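Local coordinates for protein short-chain dehydrogenase/reductase SDR (Vibrio parahaemolyticus, PDB 3GUY) that probably catalyses an NAD(P)-dependent oxidation or reduction, as a tetrameric member of the short-chain dehydrogenase/reductase family, at residues 15-20 and 201-206; 70-75 and 119-124; 80-85 and 100-105; 168-173 and 215-220. The protein carries 2 engineered substitutions. All blocks are in the same frame, centred on the assembly; numbering follows the deposited sequence.

Contact 1 (15-20 and 201-206); sequences AELAKL and LMIHGA. Engineered in segment 201-206: A206 (natural residue Ser).
Helix segments 15-20 and 201-206 cross at -51°, with axes 10.0 Å apart at closest approach, and L17 and L20 lie opposite H204 and L201. The interface is apolar. L20 points into it and splits its two methyls. Its CD1 touches both H204 CB and L201 CA, each at 3.7 Å, so it sits between two residues about one turn apart on the other helix. Its CD2 meets CD2 of L201 at 3.8 Å. L201 starts out away from the partner helix, but its side chain turns back and runs across that of L20 at about a right angle. L17 adds a second, looser contact, with CD2 at 4.1 Å from H204 CB and 4.4 Å from I203 CG2. The two helices flank the same side of the Rossmann-type parallel sheet. Helix 12-23 follows the glycine-rich turn after the first strand, and helix 196-207 links the last two strands. H204 projects across the gap because its CG is trans to the backbone N (chi1 -175°). CB of L20 then lies over one face of the imidazole, 4.2 Å above the plane and displaced toward the rim. Y21 meets this ring edge-to-face, and NE2 makes a weak hydrogen bond to E24. L201 also packs against I210 of the second subunit.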
loop_
_atom_site.group_PDB
_atom_site.type_symbol
_atom_site.label_atom_id
_atom_site.label_comp_id
_atom_site.label_asym_id
_atom_site.label_seq_id
_atom_site.Cartn_x
_atom_site.Cartn_y
_atom_site.Cartn_z
ATOM N N ALA D 15 23.489 -18.232 2.255
ATOM C CA ALA D 15 24.388 -19.379 2.574
ATOM C C ALA D 15 23.602 -20.475 3.303
ATOM O O ALA D 15 23.775 -21.679 3.010
ATOM C CB ALA D 15 25.612 -18.944 3.440
ATOM N N GLU D 16 22.731 -20.051 4.234
ATOM C CA GLU D 16 21.871 -21.006 4.987
ATOM C C GLU D 16 20.860 -21.670 4.078
ATOM O O GLU D 16 20.588 -22.853 4.235
ATOM C CB GLU D 16 21.175 -20.321 6.152
ATOM C CG GLU D 16 22.153 -19.823 7.174
ATOM C CD GLU D 16 23.161 -20.898 7.600
ATOM O OE1 GLU D 16 22.752 -22.039 7.942
ATOM O OE2 GLU D 16 24.375 -20.595 7.565
ATOM N N LEU D 17 20.321 -20.940 3.099
ATOM C CA LEU D 17 19.446 -21.580 2.092
ATOM C C LEU D 17 20.257 -22.588 1.253
ATOM O O LEU D 17 19.782 -23.683 0.923
ATOM C CB LEU D 17 18.777 -20.544 1.167
ATOM C CG LEU D 17 17.488 -19.878 1.660
ATOM C CD1 LEU D 17 17.155 -18.668 0.730
ATOM C CD2 LEU D 17 16.284 -20.855 1.775
ATOM N N ALA D 18 21.495 -22.224 0.910
ATOM C CA ALA D 18 22.332 -23.153 0.152
ATOM C C ALA D 18 22.430 -24.507 0.902
ATOM O O ALA D 18 22.243 -25.571 0.309
ATOM C CB ALA D 18 23.729 -22.550 -0.137
ATOM N N LYS D 19 22.676 -24.446 2.209
ATOM C CA LYS D 19 22.864 -25.650 3.020
ATOM C C LYS D 19 21.610 -26.533 3.051
ATOM O O LYS D 19 21.730 -27.767 2.939
ATOM C CB LYS D 19 23.301 -25.278 4.432
ATOM C CG LYS D 19 24.640 -24.635 4.441
ATOM C CD LYS D 19 24.980 -24.069 5.787
ATOM C CE LYS D 19 26.367 -23.466 5.774
ATOM N NZ LYS D 19 26.720 -23.008 7.153
ATOM N N LEU D 20 20.416 -25.929 3.166
ATOM C CA LEU D 20 19.168 -26.715 3.220
ATOM C C LEU D 20 18.846 -27.354 1.868
ATOM O O LEU D 20 18.324 -28.494 1.809
ATOM C CB LEU D 20 17.966 -25.871 3.694
ATOM C CG LEU D 20 17.949 -25.217 5.090
ATOM C CD1 LEU D 20 16.683 -24.351 5.174
ATOM C CD2 LEU D 20 17.993 -26.188 6.279
ATOM N N LEU D 201 15.047 -21.745 7.247
ATOM C CA LEU D 201 14.197 -22.953 7.471
ATOM C C LEU D 201 12.733 -22.667 7.113
ATOM O O LEU D 201 12.113 -23.400 6.385
ATOM C CB LEU D 201 14.304 -23.468 8.928
ATOM C CG LEU D 201 15.282 -24.641 9.191
ATOM C CD1 LEU D 201 15.440 -24.973 10.720
ATOM C CD2 LEU D 201 14.845 -25.890 8.405
ATOM N N MET D 202 12.217 -21.547 7.598
ATOM C CA MET D 202 10.834 -21.110 7.281
ATOM C C MET D 202 10.585 -20.784 5.823
ATOM O O MET D 202 9.507 -21.145 5.270
ATOM C CB MET D 202 10.453 -19.913 8.171
ATOM C CG MET D 202 10.258 -20.334 9.629
ATOM S SD MET D 202 9.669 -19.114 10.800
ATOM C CE MET D 202 11.173 -18.307 11.156
ATOM N N ILE D 203 11.542 -20.108 5.185
ATOM C CA ILE D 203 11.422 -19.714 3.778
ATOM C C ILE D 203 11.448 -20.971 2.934
ATOM O O ILE D 203 10.580 -21.183 2.087
ATOM C CB ILE D 203 12.524 -18.717 3.320
ATOM C CG1 ILE D 203 12.322 -17.351 4.007
ATOM C CG2 ILE D 203 12.496 -18.538 1.779
ATOM C CD1 ILE D 203 13.522 -16.388 4.059
ATOM N N HIS D 204 12.435 -21.816 3.190
ATOM C CA HIS D 204 12.530 -23.092 2.514
ATOM C C HIS D 204 11.270 -23.965 2.672
ATOM O O HIS D 204 10.743 -24.453 1.693
ATOM C CB HIS D 204 13.770 -23.845 2.987
ATOM C CG HIS D 204 13.984 -25.121 2.249
ATOM N ND1 HIS D 204 13.435 -26.314 2.667
ATOM C CD2 HIS D 204 14.613 -25.379 1.083
ATOM C CE1 HIS D 204 13.742 -27.260 1.802
ATOM N NE2 HIS D 204 14.452 -26.719 0.828
ATOM N N GLY D 205 10.790 -24.148 3.892
ATOM C CA GLY D 205 9.510 -24.854 4.102
ATOM C C GLY D 205 8.342 -24.350 3.250
ATOM O O GLY D 205 7.681 -25.128 2.595
ATOM N N ALA D 206 8.106 -23.038 3.245
ATOM C CA ALA D 206 7.019 -22.411 2.452
ATOM C C ALA D 206 7.183 -22.538 0.922
ATOM O O ALA D 206 6.202 -22.724 0.170
ATOM C CB ALA D 206 6.901 -20.948 2.834
#

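Contact 2 (70-75 and 119-124); sequences DSIPST and KDQPVN
S74 and N124 make the one hydrogen bond between these segments: N124 N donates to S74 O at 3.1 Å, with an N-H...O angle of 162° and the donor tilted 32° out of the carbonyl plane. Next along, T75 CA approaches N124 O at 3.4 Å in a CA-H...O contact. The T75 methyl CG2 reaches the same oxygen at 3.4 Å. V123 faces the carbonyl of P73, with its CG2 3.3 Å from P73 O. The other branch, CG1, lies trans to the backbone N and comes near the carbonyls of both P73 and S74. At the outer end the I72 methyl CD1 sits against the amide of Q121, 3.6 Å from OE1 and 3.7 Å from CD. The Q121 chain bends at chi2 (-70°) and crosses I72 at about a right angle. Here two neighbouring parallel strands of the Rossmann-type sheet, 75-78 and 124-128, begin side by side; T75 and N124 form their first bridge. P122 centres an inverse gamma turn, which carries a weak V123 N to Q121 O bond of 2.8 Å and leads the chain into its strand. The ring of P73 and the side chain of V123 both pack on Y118. Further out, the S74 backbone and OG bond to L3, which ties segment 70-75 to the start of strand 4-7. N124 OD1 accepts from K167 NZ on the other flank.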
loop_
_atom_site.group_PDB
_atom_site.type_symbol
_atom_site.label_atom_id
_atom_site.label_comp_id
_atom_site.label_asym_id
_atom_site.label_seq_id
_atom_site.Cartn_x
_atom_site.Cartn_y
_atom_site.Cartn_z
ATOM N N ASP D 70 25.877 -24.521 -16.842
ATOM C CA ASP D 70 25.743 -25.725 -17.675
ATOM C C ASP D 70 24.311 -26.153 -17.998
ATOM O O ASP D 70 24.098 -26.952 -18.904
ATOM C CB ASP D 70 26.501 -26.894 -17.035
ATOM C CG ASP D 70 27.972 -26.865 -17.371
ATOM O OD1 ASP D 70 28.343 -26.157 -18.325
ATOM O OD2 ASP D 70 28.758 -27.542 -16.686
ATOM N N SER D 71 23.334 -25.627 -17.274
ATOM C CA SER D 71 21.943 -25.975 -17.527
ATOM C C SER D 71 21.050 -24.815 -17.099
ATOM O O SER D 71 21.539 -23.816 -16.553
ATOM C CB SER D 71 21.577 -27.254 -16.760
ATOM O OG SER D 71 22.011 -27.186 -15.423
ATOM N N ILE D 72 19.755 -24.958 -17.368
ATOM C CA ILE D 72 18.765 -23.964 -17.054
ATOM C C ILE D 72 18.455 -24.134 -15.569
ATOM O O ILE D 72 18.115 -25.225 -15.126
ATOM C CB ILE D 72 17.486 -24.192 -17.862
ATOM C CG1 ILE D 72 17.764 -24.102 -19.363
ATOM C CG2 ILE D 72 16.388 -23.198 -17.490
ATOM C CD1 ILE D 72 16.639 -24.705 -20.175
ATOM N N PRO D 73 18.561 -23.057 -14.789
ATOM C CA PRO D 73 18.194 -23.248 -13.386
ATOM C C PRO D 73 16.707 -23.522 -13.223
ATOM O O PRO D 73 15.897 -23.081 -14.037
ATOM C CB PRO D 73 18.588 -21.931 -12.728
ATOM C CG PRO D 73 18.731 -20.957 -13.811
ATOM C CD PRO D 73 19.071 -21.702 -15.063
ATOM N N SER D 74 16.367 -24.280 -12.194
ATOM C CA SER D 74 14.972 -24.508 -11.874
ATOM C C SER D 74 14.501 -23.476 -10.829
ATOM O O SER D 74 13.329 -23.120 -10.785
ATOM C CB SER D 74 14.801 -25.914 -11.321
ATOM O OG SER D 74 15.587 -26.074 -10.155
ATOM N N THR D 75 15.432 -23.033 -9.984
ATOM C CA THR D 75 15.174 -21.929 -9.051
ATOM C C THR D 75 16.375 -20.990 -9.077
ATOM O O THR D 75 17.528 -21.425 -9.258
ATOM C CB THR D 75 14.933 -22.467 -7.607
ATOM O OG1 THR D 75 13.907 -23.468 -7.652
ATOM C CG2 THR D 75 14.485 -21.363 -6.644
ATOM N N LYS D 119 12.388 -16.542 -19.531
ATOM C CA LYS D 119 10.982 -16.198 -19.287
ATOM C C LYS D 119 10.011 -17.289 -19.727
ATOM O O LYS D 119 8.942 -17.427 -19.146
ATOM C CB LYS D 119 10.594 -14.843 -19.895
ATOM C CG LYS D 119 10.803 -14.714 -21.368
ATOM C CD LYS D 119 10.228 -13.423 -21.922
ATOM C CE LYS D 119 10.602 -13.198 -23.395
ATOM N NZ LYS D 119 12.064 -13.019 -23.618
ATOM N N ASP D 120 10.360 -18.044 -20.769
ATOM C CA ASP D 120 9.482 -19.100 -21.301
ATOM C C ASP D 120 9.820 -20.486 -20.685
ATOM O O ASP D 120 9.284 -21.510 -21.117
ATOM C CB ASP D 120 9.578 -19.141 -22.833
ATOM C CG ASP D 120 8.852 -17.973 -23.520
ATOM O OD1 ASP D 120 8.013 -17.287 -22.883
ATOM O OD2 ASP D 120 9.100 -17.743 -24.733
ATOM N N GLN D 121 10.702 -20.496 -19.677
ATOM C CA GLN D 121 11.082 -21.696 -18.914
ATOM C C GLN D 121 10.403 -21.675 -17.534
ATOM O O GLN D 121 10.211 -20.616 -16.960
ATOM C CB GLN D 121 12.595 -21.733 -18.677
ATOM C CG GLN D 121 13.463 -21.761 -19.937
ATOM C CD GLN D 121 13.385 -23.083 -20.691
ATOM O OE1 GLN D 121 13.076 -24.139 -20.124
ATOM N NE2 GLN D 121 13.669 -23.025 -21.986
ATOM N N PRO D 122 10.051 -22.847 -16.992
ATOM C CA PRO D 122 9.430 -22.866 -15.652
ATOM C C PRO D 122 10.494 -22.623 -14.563
ATOM O O PRO D 122 10.994 -23.545 -13.956
ATOM C CB PRO D 122 8.815 -24.268 -15.574
ATOM C CG PRO D 122 9.786 -25.131 -16.410
ATOM C CD PRO D 122 10.320 -24.205 -17.514
ATOM N N VAL D 123 10.878 -21.378 -14.371
ATOM C CA VAL D 123 11.868 -21.046 -13.349
ATOM C C VAL D 123 11.115 -20.322 -12.221
ATOM O O VAL D 123 10.152 -19.643 -12.475
ATOM C CB VAL D 123 13.018 -20.171 -13.913
ATOM C CG1 VAL D 123 14.055 -19.833 -12.809
ATOM C CG2 VAL D 123 13.710 -20.875 -15.041
ATOM N N ASN D 124 11.515 -20.554 -10.982
ATOM C CA ASN D 124 10.943 -19.845 -9.834
ATOM C C ASN D 124 12.007 -18.874 -9.403
ATOM O O ASN D 124 13.104 -19.283 -9.012
ATOM C CB ASN D 124 10.604 -20.801 -8.663
ATOM C CG ASN D 124 9.283 -21.557 -8.870
ATOM O OD1 ASN D 124 8.412 -21.140 -9.667
ATOM N ND2 ASN D 124 9.132 -22.696 -8.150
#

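Contact 3 (80-85 and 100-105); sequences AGSGYF and IENNLS
The side-chain amide of N103 grips both backbone polar groups of S82. S82 N donates to N103 OD1 at 3.2 Å, and N103 ND2 donates to S82 O at 3.0 Å. The first bond meets OD1 well to the side, with a C=O...N angle of 105°. In the second, S82 O lies close to the amide plane of N103. OD1 accepts and ND2 donates, so the two bonds together fix the flip of the amide. Both ends also have further partners: ND2 gives a hydrogen to L99 O, and OD1 accepts from K147 NZ. N102 deals with the serine side chain. Its ND2 donates to S82 OG at 2.9 Å, nearly straight at 166° and with the oxygen in the amide plane. S82 chi1 of 70° turns OG toward this donor. G81 CA lies 3.3 Å from N103 OD1, and a CB on G81 would clash with that oxygen. A80 and G81 probably correspond to the Ala-Gly of the family's Asn-Asn-Ala-Gly motif, just after strand 75-78. K147, with Y143, has the spacing of the family's Tyr-x-x-x-Lys signature. N103, in the pi-type turn of helix 93-118 and bonded to K147, is consistent with the Asn of the family's catalytic tetrad. In that turn I100 O takes the N-H groups of both L104 and S105. Water 1 donates to A80 O at 3.1 Å and to N103 O at 2.8 Å, joining the two backbones.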
loop_
_atom_site.group_PDB
_atom_site.type_symbol
_atom_site.label_atom_id
_atom_site.label_comp_id
_atom_site.label_asym_id
_atom_site.label_seq_id
_atom_site.Cartn_x
_atom_site.Cartn_y
_atom_site.Cartn_z
ATOM N N ALA D 80 21.164 -11.146 -2.491
ATOM C CA ALA D 80 22.155 -10.077 -2.421
ATOM C C ALA D 80 21.592 -8.702 -1.974
ATOM O O ALA D 80 20.527 -8.278 -2.406
ATOM C CB ALA D 80 22.829 -9.914 -3.810
ATOM N N GLY D 81 22.339 -7.987 -1.156
ATOM C CA GLY D 81 21.893 -6.691 -0.681
ATOM C C GLY D 81 22.733 -6.258 0.460
ATOM O O GLY D 81 23.630 -6.998 0.903
ATOM N N SER D 82 22.455 -5.058 0.943
ATOM C CA SER D 82 23.215 -4.503 2.051
ATOM C C SER D 82 22.399 -3.405 2.693
ATOM O O SER D 82 21.411 -2.966 2.132
ATOM C CB SER D 82 24.570 -3.994 1.579
ATOM O OG SER D 82 24.485 -2.827 0.758
ATOM N N GLY D 83 22.784 -3.038 3.906
ATOM C CA GLY D 83 22.105 -2.041 4.682
ATOM C C GLY D 83 22.961 -0.817 4.824
ATOM O O GLY D 83 24.201 -0.862 4.709
ATOM N N TYR D 84 22.296 0.303 5.043
ATOM C CA TYR D 84 22.962 1.497 5.487
ATOM C C TYR D 84 21.898 2.398 6.036
ATOM O O TYR D 84 20.810 2.500 5.452
ATOM C CB TYR D 84 23.692 2.173 4.339
ATOM C CG TYR D 84 24.356 3.486 4.698
ATOM C CD1 TYR D 84 25.456 3.524 5.559
ATOM C CD2 TYR D 84 23.930 4.671 4.117
ATOM C CE1 TYR D 84 26.112 4.741 5.848
ATOM C CE2 TYR D 84 24.551 5.862 4.380
ATOM C CZ TYR D 84 25.632 5.905 5.266
ATOM O OH TYR D 84 26.199 7.105 5.497
ATOM N N PHE D 85 22.189 3.072 7.145
ATOM C CA PHE D 85 21.132 3.734 7.908
ATOM C C PHE D 85 21.568 5.064 8.516
ATOM O O PHE D 85 22.740 5.414 8.456
ATOM C CB PHE D 85 20.717 2.789 8.999
ATOM C CG PHE D 85 20.303 1.439 8.494
ATOM C CD1 PHE D 85 19.064 1.276 7.913
ATOM C CD2 PHE D 85 21.164 0.347 8.590
ATOM C CE1 PHE D 85 18.673 0.018 7.436
ATOM C CE2 PHE D 85 20.794 -0.896 8.116
ATOM C CZ PHE D 85 19.546 -1.060 7.533
ATOM N N ILE D 100 22.460 1.771 -3.420
ATOM C CA ILE D 100 21.722 1.689 -4.669
ATOM C C ILE D 100 22.283 0.574 -5.544
ATOM O O ILE D 100 21.547 -0.270 -6.067
ATOM C CB ILE D 100 21.738 3.046 -5.465
ATOM C CG1 ILE D 100 20.895 4.123 -4.745
ATOM C CG2 ILE D 100 21.131 2.829 -6.852
ATOM C CD1 ILE D 100 21.062 5.532 -5.244
ATOM N N GLU D 101 23.608 0.554 -5.676
ATOM C CA GLU D 101 24.286 -0.487 -6.461
ATOM C C GLU D 101 24.038 -1.892 -5.928
ATOM O O GLU D 101 23.636 -2.783 -6.689
ATOM C CB GLU D 101 25.789 -0.212 -6.504
ATOM C CG GLU D 101 26.150 1.042 -7.291
ATOM C CD GLU D 101 27.586 1.540 -7.014
ATOM O OE1 GLU D 101 28.317 0.964 -6.152
ATOM O OE2 GLU D 101 27.991 2.533 -7.663
ATOM N N ASN D 102 24.257 -2.091 -4.635
ATOM C CA ASN D 102 24.150 -3.426 -4.023
ATOM C C ASN D 102 22.721 -3.978 -3.938
ATOM O O ASN D 102 22.541 -5.207 -3.847
ATOM C CB ASN D 102 24.689 -3.457 -2.607
ATOM C CG ASN D 102 26.177 -3.177 -2.491
ATOM O OD1 ASN D 102 26.912 -3.135 -3.481
ATOM N ND2 ASN D 102 26.621 -2.912 -1.235
ATOM N N ASN D 103 21.703 -3.098 -3.884
ATOM C CA ASN D 103 20.303 -3.535 -3.729
ATOM C C ASN D 103 19.483 -3.398 -5.008
ATOM O O ASN D 103 18.886 -4.369 -5.504
ATOM C CB ASN D 103 19.617 -2.771 -2.598
ATOM C CG ASN D 103 20.222 -3.086 -1.234
ATOM O OD1 ASN D 103 19.865 -4.089 -0.601
ATOM N ND2 ASN D 103 21.126 -2.222 -0.764
ATOM N N LEU D 104 19.474 -2.202 -5.575
ATOM C CA LEU D 104 18.611 -1.934 -6.716
ATOM C C LEU D 104 19.268 -2.368 -8.031
ATOM O O LEU D 104 18.646 -3.036 -8.844
ATOM C CB LEU D 104 18.208 -0.436 -6.766
ATOM C CG LEU D 104 17.279 -0.011 -7.930
ATOM C CD1 LEU D 104 16.055 -0.937 -8.041
ATOM C CD2 LEU D 104 16.881 1.541 -7.785
ATOM N N SER D 105 20.504 -1.957 -8.258
ATOM C CA SER D 105 21.165 -2.288 -9.515
ATOM C C SER D 105 21.291 -3.816 -9.612
ATOM O O SER D 105 21.008 -4.416 -10.660
ATOM C CB SER D 105 22.543 -1.627 -9.594
ATOM O OG SER D 105 22.385 -0.224 -9.669
HETATM O O HOH W 1 18.481 -6.850 -4.189
#

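Contact 4 (168-173 and 215-220)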
loop_
_atom_site.group_PDB
_atom_site.type_symbol
_atom_site.label_atom_id
_atom_site.label_comp_id
_atom_site.label_asym_id
_atom_site.label_seq_id
_atom_site.Cartn_x
_atom_site.Cartn_y
_atom_site.Cartn_z
ATOM N N ILE D 168 7.575 -15.090 -10.125
ATOM C CA ILE D 168 8.392 -14.437 -9.111
ATOM C C ILE D 168 7.750 -14.611 -7.712
ATOM O O ILE D 168 6.578 -14.347 -7.521
ATOM C CB ILE D 168 8.585 -12.930 -9.424
ATOM C CG1 ILE D 168 9.371 -12.727 -10.720
ATOM C CG2 ILE D 168 9.359 -12.250 -8.307
ATOM C CD1 ILE D 168 9.356 -11.262 -11.214
ATOM N N ILE D 169 8.555 -15.056 -6.765
ATOM C CA ILE D 169 8.153 -15.283 -5.353
ATOM C C ILE D 169 8.793 -14.162 -4.538
ATOM O O ILE D 169 9.984 -13.877 -4.685
ATOM C CB ILE D 169 8.637 -16.644 -4.789
ATOM C CG1 ILE D 169 8.283 -17.808 -5.744
ATOM C CG2 ILE D 169 8.132 -16.909 -3.311
ATOM C CD1 ILE D 169 6.924 -17.835 -6.144
ATOM N N ALA D 170 7.962 -13.458 -3.777
ATOM C CA ALA D 170 8.439 -12.286 -3.016
ATOM C C ALA D 170 8.585 -12.684 -1.569
ATOM O O ALA D 170 7.686 -13.239 -0.980
ATOM C CB ALA D 170 7.470 -11.095 -3.161
ATOM N N VAL D 171 9.736 -12.421 -0.997
ATOM C CA VAL D 171 10.005 -12.770 0.380
ATOM C C VAL D 171 10.458 -11.507 1.095
ATOM O O VAL D 171 11.317 -10.784 0.566
ATOM C CB VAL D 171 11.148 -13.814 0.473
ATOM C CG1 VAL D 171 11.345 -14.217 1.907
ATOM C CG2 VAL D 171 10.881 -15.030 -0.501
ATOM N N TYR D 172 9.877 -11.260 2.281
ATOM C CA TYR D 172 10.117 -10.050 3.069
ATOM C C TYR D 172 10.508 -10.407 4.486
ATOM O O TYR D 172 9.636 -10.597 5.342
ATOM C CB TYR D 172 8.880 -9.141 3.119
ATOM C CG TYR D 172 8.308 -8.770 1.767
ATOM C CD1 TYR D 172 8.770 -7.660 1.064
ATOM C CD2 TYR D 172 7.344 -9.555 1.169
ATOM C CE1 TYR D 172 8.248 -7.315 -0.176
ATOM C CE2 TYR D 172 6.807 -9.221 -0.109
ATOM C CZ TYR D 172 7.255 -8.089 -0.752
ATOM O OH TYR D 172 6.749 -7.804 -1.999
ATOM N N PRO D 173 11.811 -10.559 4.738
ATOM C CA PRO D 173 12.243 -10.807 6.089
ATOM C C PRO D 173 12.355 -9.535 6.901
ATOM O O PRO D 173 12.729 -8.474 6.370
ATOM C CB PRO D 173 13.624 -11.426 5.931
ATOM C CG PRO D 173 13.958 -11.365 4.517
ATOM C CD PRO D 173 12.840 -10.865 3.728
ATOM N N VAL D 215 3.159 -20.558 -2.681
ATOM C CA VAL D 215 3.285 -19.351 -1.854
ATOM C C VAL D 215 3.961 -18.324 -2.765
ATOM O O VAL D 215 5.153 -18.474 -3.090
ATOM C CB VAL D 215 4.147 -19.579 -0.640
ATOM C CG1 VAL D 215 4.542 -18.210 0.011
ATOM C CG2 VAL D 215 3.423 -20.574 0.341
ATOM N N SER D 216 3.202 -17.302 -3.143
ATOM C CA SER D 216 3.704 -16.208 -4.015
ATOM C C SER D 216 4.382 -15.078 -3.243
ATOM O O SER D 216 5.200 -14.355 -3.774
ATOM C CB SER D 216 2.573 -15.672 -4.894
ATOM O OG SER D 216 1.439 -15.229 -4.169
ATOM N N ASP D 217 4.046 -14.925 -1.974
ATOM C CA ASP D 217 4.543 -13.821 -1.158
ATOM C C ASP D 217 4.581 -14.296 0.277
ATOM O O ASP D 217 3.598 -14.824 0.774
ATOM C CB ASP D 217 3.619 -12.564 -1.276
ATOM C CG ASP D 217 3.344 -12.113 -2.743
ATOM O OD1 ASP D 217 4.130 -11.240 -3.231
ATOM O OD2 ASP D 217 2.370 -12.596 -3.433
ATOM N N ILE D 218 5.697 -14.099 0.952
ATOM C CA ILE D 218 5.818 -14.480 2.317
ATOM C C ILE D 218 6.615 -13.448 3.148
ATOM O O ILE D 218 7.621 -12.853 2.686
ATOM C CB ILE D 218 6.433 -15.921 2.421
ATOM C CG1 ILE D 218 6.269 -16.472 3.835
ATOM C CG2 ILE D 218 7.861 -15.926 1.977
ATOM C CD1 ILE D 218 6.634 -18.006 3.991
ATOM N N THR D 219 6.118 -13.177 4.354
ATOM C CA THR D 219 6.777 -12.291 5.284
ATOM C C THR D 219 7.149 -13.119 6.534
ATOM O O THR D 219 6.362 -13.880 7.072
ATOM C CB THR D 219 5.891 -11.073 5.698
ATOM O OG1 THR D 219 5.559 -10.337 4.567
ATOM C CG2 THR D 219 6.627 -10.114 6.688
ATOM N N VAL D 220 8.349 -12.945 7.009
ATOM C CA VAL D 220 8.824 -13.716 8.143
ATOM C C VAL D 220 9.399 -12.656 9.060
ATOM O O VAL D 220 10.059 -11.740 8.585
ATOM C CB VAL D 220 9.827 -14.815 7.634
ATOM C CG1 VAL D 220 10.298 -15.667 8.704
ATOM C CG2 VAL D 220 9.130 -15.754 6.640
HETATM O O HOH W 2 4.521 -8.688 -2.883
#
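Strand segments 168-173 and 215-220 run parallel, 9° apart, with their axes 4.6 Å from each other. Four N-H...O bonds make the ladder. A170 N donates to S216 O at 2.9 Å, almost straight at 174°. I218 N then donates to A170 O, and Y172 N to I218 O at 2.8 Å; both of these approach nearly in line with the carbonyl. The last rung, V220 N to Y172 O, is longer at 3.2 Å, and its donor stands above the carbonyl plane. CA-H...O contacts fill in between, such as V171 CA to I218 O. On one face V171 and I218 lie side by side, pointing the same way, with V171 CG1 3.9 Å from I218 CG2; helix 196-207 packs over them. A170, Y172, D217 and T219 occupy the other face. Y172 has CG beside the backbone N (chi1 -54°), which lays its ring back over the sheet. The CD2 edge of that ring is 3.6 Å from I218 O. Its OH donates to water 2 at 2.6 Å, and the water donates to D217 OD1 at 2.6 Å. That carboxylate oxygen also forms a salt bridge with R158, which, with the water, probably favours the charged carboxylate. A170 CB lies close beside the same OD1. Segment 215-220 continues into an antiparallel ladder with the second subunit. The two strands, joined by helix 196-207, form the last beta-alpha-beta unit of a Rossmann-type sheet, here extended across a subunit interface.

In the fold
Contacts 1 and 4 belong together. Helix 196-207 joins strands 167-174 and 214-222, and it touches their sheet through M202 CE to V220 CG1 (3.7 Å) and I203 CD1 to V171 CG1 (3.8 Å). Both contacts also reach the second subunit. Contact 2 marks where the central strands begin, and its nearest atoms come within about 5 Å of contact 4. Contact 3 lies beyond the C-terminal end of strand 75-78, with its centre about 25 Å from that of contact 2. It adjoins K147 and Y143, consistent with the active-site end of the sheet. I100 and L104, also of contact 3, pack on the third subunit.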